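PDB 5XUK: holo-[acyl-carrier-protein] synthase from Helicobacter pylori, which belongs to the 4'-phosphopantetheinyl transferase superfamily and binds coenzyme A at sites shared between neighbouring subunits. Local coordinates for residues D5-I9 / A10-K14. Residues are numbered along the deposited sequence; the frame is centred on the assembly and turned at random.
Sequences DIVSI and ARIEK. With COA (coenzyme A), chain B.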
loop_
_atom_site.group_PDB
_atom_site.type_symbol
_atom_site.label_atom_id
_atom_site.label_comp_id
_atom_site.label_asym_id
_atom_site.label_seq_id
_atom_site.Cartn_x
_atom_site.Cartn_y
_atom_site.Cartn_z
ATOM N N ASP A 5 4.934 3.002 -3.141
ATOM C CA ASP A 5 5.632 2.816 -4.407
ATOM C C ASP A 5 5.598 1.366 -4.820
ATOM O O ASP A 5 5.708 0.473 -3.985
ATOM C CB ASP A 5 7.092 3.265 -4.251
ATOM C CG ASP A 5 7.688 3.737 -5.536
ATOM O OD1 ASP A 5 7.422 4.897 -5.902
ATOM O OD2 ASP A 5 8.416 2.964 -6.190
ATOM N N ILE A 6 5.462 1.119 -6.105
ATOM C CA ILE A 6 5.418 -0.242 -6.620
ATOM C C ILE A 6 6.442 -0.268 -7.715
ATOM O O ILE A 6 6.488 0.644 -8.523
ATOM C CB ILE A 6 4.012 -0.639 -7.152
ATOM C CG1 ILE A 6 4.040 -2.041 -7.756
ATOM C CG2 ILE A 6 3.505 0.352 -8.190
ATOM C CD1 ILE A 6 2.661 -2.687 -7.823
ATOM N N VAL A 7 7.308 -1.275 -7.696
ATOM C CA VAL A 7 8.418 -1.355 -8.641
ATOM C C VAL A 7 8.440 -2.736 -9.246
ATOM O O VAL A 7 8.186 -3.729 -8.549
ATOM C CB VAL A 7 9.771 -1.059 -7.934
ATOM C CG1 VAL A 7 10.951 -1.415 -8.817
ATOM C CG2 VAL A 7 9.847 0.401 -7.518
ATOM N N SER A 8 8.715 -2.799 -10.542
ATOM C CA SER A 8 8.989 -4.056 -11.221
ATOM C C SER A 8 10.378 -4.548 -10.824
ATOM O O SER A 8 11.381 -3.823 -11.004
ATOM C CB SER A 8 8.957 -3.853 -12.724
ATOM O OG SER A 8 9.428 -5.005 -13.408
ATOM N N ILE A 9 10.430 -5.767 -10.282
ATOM C CA ILE A 9 11.685 -6.367 -9.867
ATOM C C ILE A 9 12.570 -6.568 -11.083
ATOM O O ILE A 9 13.743 -6.197 -11.071
ATOM C CB ILE A 9 11.474 -7.713 -9.150
ATOM C CG1 ILE A 9 10.759 -7.479 -7.814
ATOM C CG2 ILE A 9 12.818 -8.390 -8.928
ATOM C CD1 ILE A 9 10.556 -8.715 -6.962
ATOM N N ALA A 10 11.979 -7.124 -12.138
ATOM C CA ALA A 10 12.639 -7.281 -13.435
ATOM C C ALA A 10 13.277 -5.991 -13.965
ATOM O O ALA A 10 14.360 -6.026 -14.533
ATOM C CB ALA A 10 11.649 -7.830 -14.451
ATOM N N ARG A 11 12.609 -4.858 -13.784
ATOM C CA ARG A 11 13.161 -3.567 -14.207
ATOM C C ARG A 11 14.384 -3.183 -13.362
ATOM O O ARG A 11 15.333 -2.568 -13.867
ATOM C CB ARG A 11 12.086 -2.474 -14.131
ATOM C CG ARG A 11 12.611 -1.047 -14.091
ATOM C CD ARG A 11 11.483 -0.021 -14.133
ATOM N NE ARG A 11 11.926 1.260 -13.576
ATOM C CZ ARG A 11 11.493 1.810 -12.442
ATOM N NH1 ARG A 11 10.553 1.226 -11.702
ATOM N NH2 ARG A 11 11.998 2.977 -12.047
ATOM N N ILE A 12 14.351 -3.519 -12.076
ATOM C CA ILE A 12 15.523 -3.329 -11.232
ATOM C C ILE A 12 16.651 -4.254 -11.693
ATOM O O ILE A 12 17.777 -3.791 -11.888
ATOM C CB ILE A 12 15.210 -3.534 -9.736
ATOM C CG1 ILE A 12 15.031 -2.175 -9.061
ATOM C CG2 ILE A 12 16.336 -4.294 -9.042
ATOM C CD1 ILE A 12 13.923 -1.341 -9.657
ATOM N N GLU A 13 16.337 -5.536 -11.899
ATOM C CA GLU A 13 17.310 -6.510 -12.429
ATOM C C GLU A 13 18.045 -6.000 -13.673
ATOM O O GLU A 13 19.265 -6.113 -13.759
ATOM C CB GLU A 13 16.648 -7.869 -12.730
ATOM C CG GLU A 13 16.408 -8.708 -11.484
ATOM C CD GLU A 13 15.689 -10.026 -11.738
ATOM O OE1 GLU A 13 14.822 -10.079 -12.632
ATOM O OE2 GLU A 13 15.977 -11.012 -11.019
ATOM N N LYS A 14 17.311 -5.427 -14.622
ATOM C CA LYS A 14 17.923 -4.931 -15.858
ATOM C C LYS A 14 18.689 -3.620 -15.661
ATOM O O LYS A 14 19.533 -3.280 -16.480
ATOM C CB LYS A 14 16.879 -4.809 -16.981
ATOM C CG LYS A 14 16.332 -6.161 -17.433
ATOM C CD LYS A 14 15.291 -6.049 -18.546
ATOM C CE LYS A 14 15.849 -6.353 -19.937
ATOM N NZ LYS A 14 16.637 -5.237 -20.533
HETATM N N1A COA B . 5.349 13.896 -3.593
HETATM C C2A COA B . 4.459 12.883 -3.523
HETATM N N3A COA B . 4.079 12.173 -4.600
HETATM C C4A COA B . 4.568 12.465 -5.817
HETATM C C5A COA B . 5.538 13.558 -5.965
HETATM C C6A COA B . 5.924 14.286 -4.744
HETATM N N6A COA B . 6.820 15.307 -4.780
HETATM N N7A COA B . 5.847 13.622 -7.270
HETATM C C8A COA B . 5.155 12.649 -7.923
HETATM N N9A COA B . 4.380 11.970 -7.036
HETATM C C1B COA B . 3.460 10.872 -7.356
HETATM C C2B COA B . 2.483 11.327 -8.446
HETATM O O2B COA B . 1.122 11.096 -8.082
HETATM C C3B COA B . 2.819 10.489 -9.656
HETATM O O3B COA B . 1.683 10.032 -10.383
HETATM P P3B COA B . 0.864 10.984 -11.416
HETATM O O7A COA B . 1.916 11.904 -12.002
HETATM O O8A COA B . 0.331 10.033 -12.456
HETATM O O9A COA B . -0.160 11.629 -10.500
HETATM C C4B COA B . 3.531 9.314 -9.033
HETATM O O4B COA B . 4.213 9.786 -7.874
HETATM C C5B COA B . 4.487 8.650 -9.994
HETATM O O5B COA B . 4.304 7.280 -9.721
HETATM P P1A COA B . 5.490 6.241 -9.777
HETATM O O1A COA B . 5.557 5.911 -11.254
HETATM O O2A COA B . 5.335 5.151 -8.744
HETATM O O3A COA B . 6.682 7.140 -9.238
HETATM P P2A COA B . 8.198 6.759 -9.581
HETATM O O4A COA B . 8.657 5.632 -8.666
HETATM O O5A COA B . 8.292 6.586 -11.086
HETATM O O6A COA B . 8.902 8.158 -9.165
HETATM C CBP COA B . 9.357 10.179 -7.848
HETATM C CCP COA B . 8.322 9.136 -8.281
HETATM C CDP COA B . 8.788 11.582 -7.999
HETATM C CEP COA B . 9.707 9.961 -6.383
HETATM C CAP COA B . 10.592 10.042 -8.759
HETATM O OAP COA B . 10.357 10.736 -9.988
HETATM C C9P COA B . 11.865 10.564 -8.167
HETATM O O9P COA B . 11.895 11.634 -7.579
HETATM N N8P COA B . 12.935 9.787 -8.357
#
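S8 caps the helix that R11 belongs to. Its OG accepts a hydrogen bond from R11 N at 3.2 Å, with an N-H...O angle of 153°. With OG anti to the backbone N (chi1 171°), the hydroxyl reaches the first turn of helix 9-15. CB of R11 lies against CB of S8 at 3.7 Å, alongside this bond. S8 is thus the N-cap, at the point where strand 2-8 passes directly into the helix. The backbone completes the turn: I12 N bonds to S8 O at 3.2 Å, and E13 N bonds to I9 O at 2.8 Å, almost straight.

The packed side of the junction is apolar. V7 and I12 are both buried, and their side chains cross at about a right angle. V7 also rests on F47 of helix 40-56.

The other side is looser and more open to solvent. A10, R11 and E13 are exposed. From CG to NE the R11 chain is extended and runs back along the strand. Its NH1 passes V7 CG1 obliquely at 3.9 Å and forms a salt bridge with D104 of the second subunit. E13 turns to S40, its hydrogen-bond partner.

Further back along the strand, D5 OD1 lies 3.1 Å from O4A of coenzyme A. The same oxygen makes a salt bridge with K55 NZ, which is also hydrogen-bonded to the ligand. The chemistry therefore divides along the segment. D5 belongs to the ligand site, and the S8 cap secures the helix start. OD2 of D104 in the second subunit takes both R11 NH1 and a hydrogen bond from S8 N, so one carboxylate ties the strand end and the first helical turn to the neighbouring subunit.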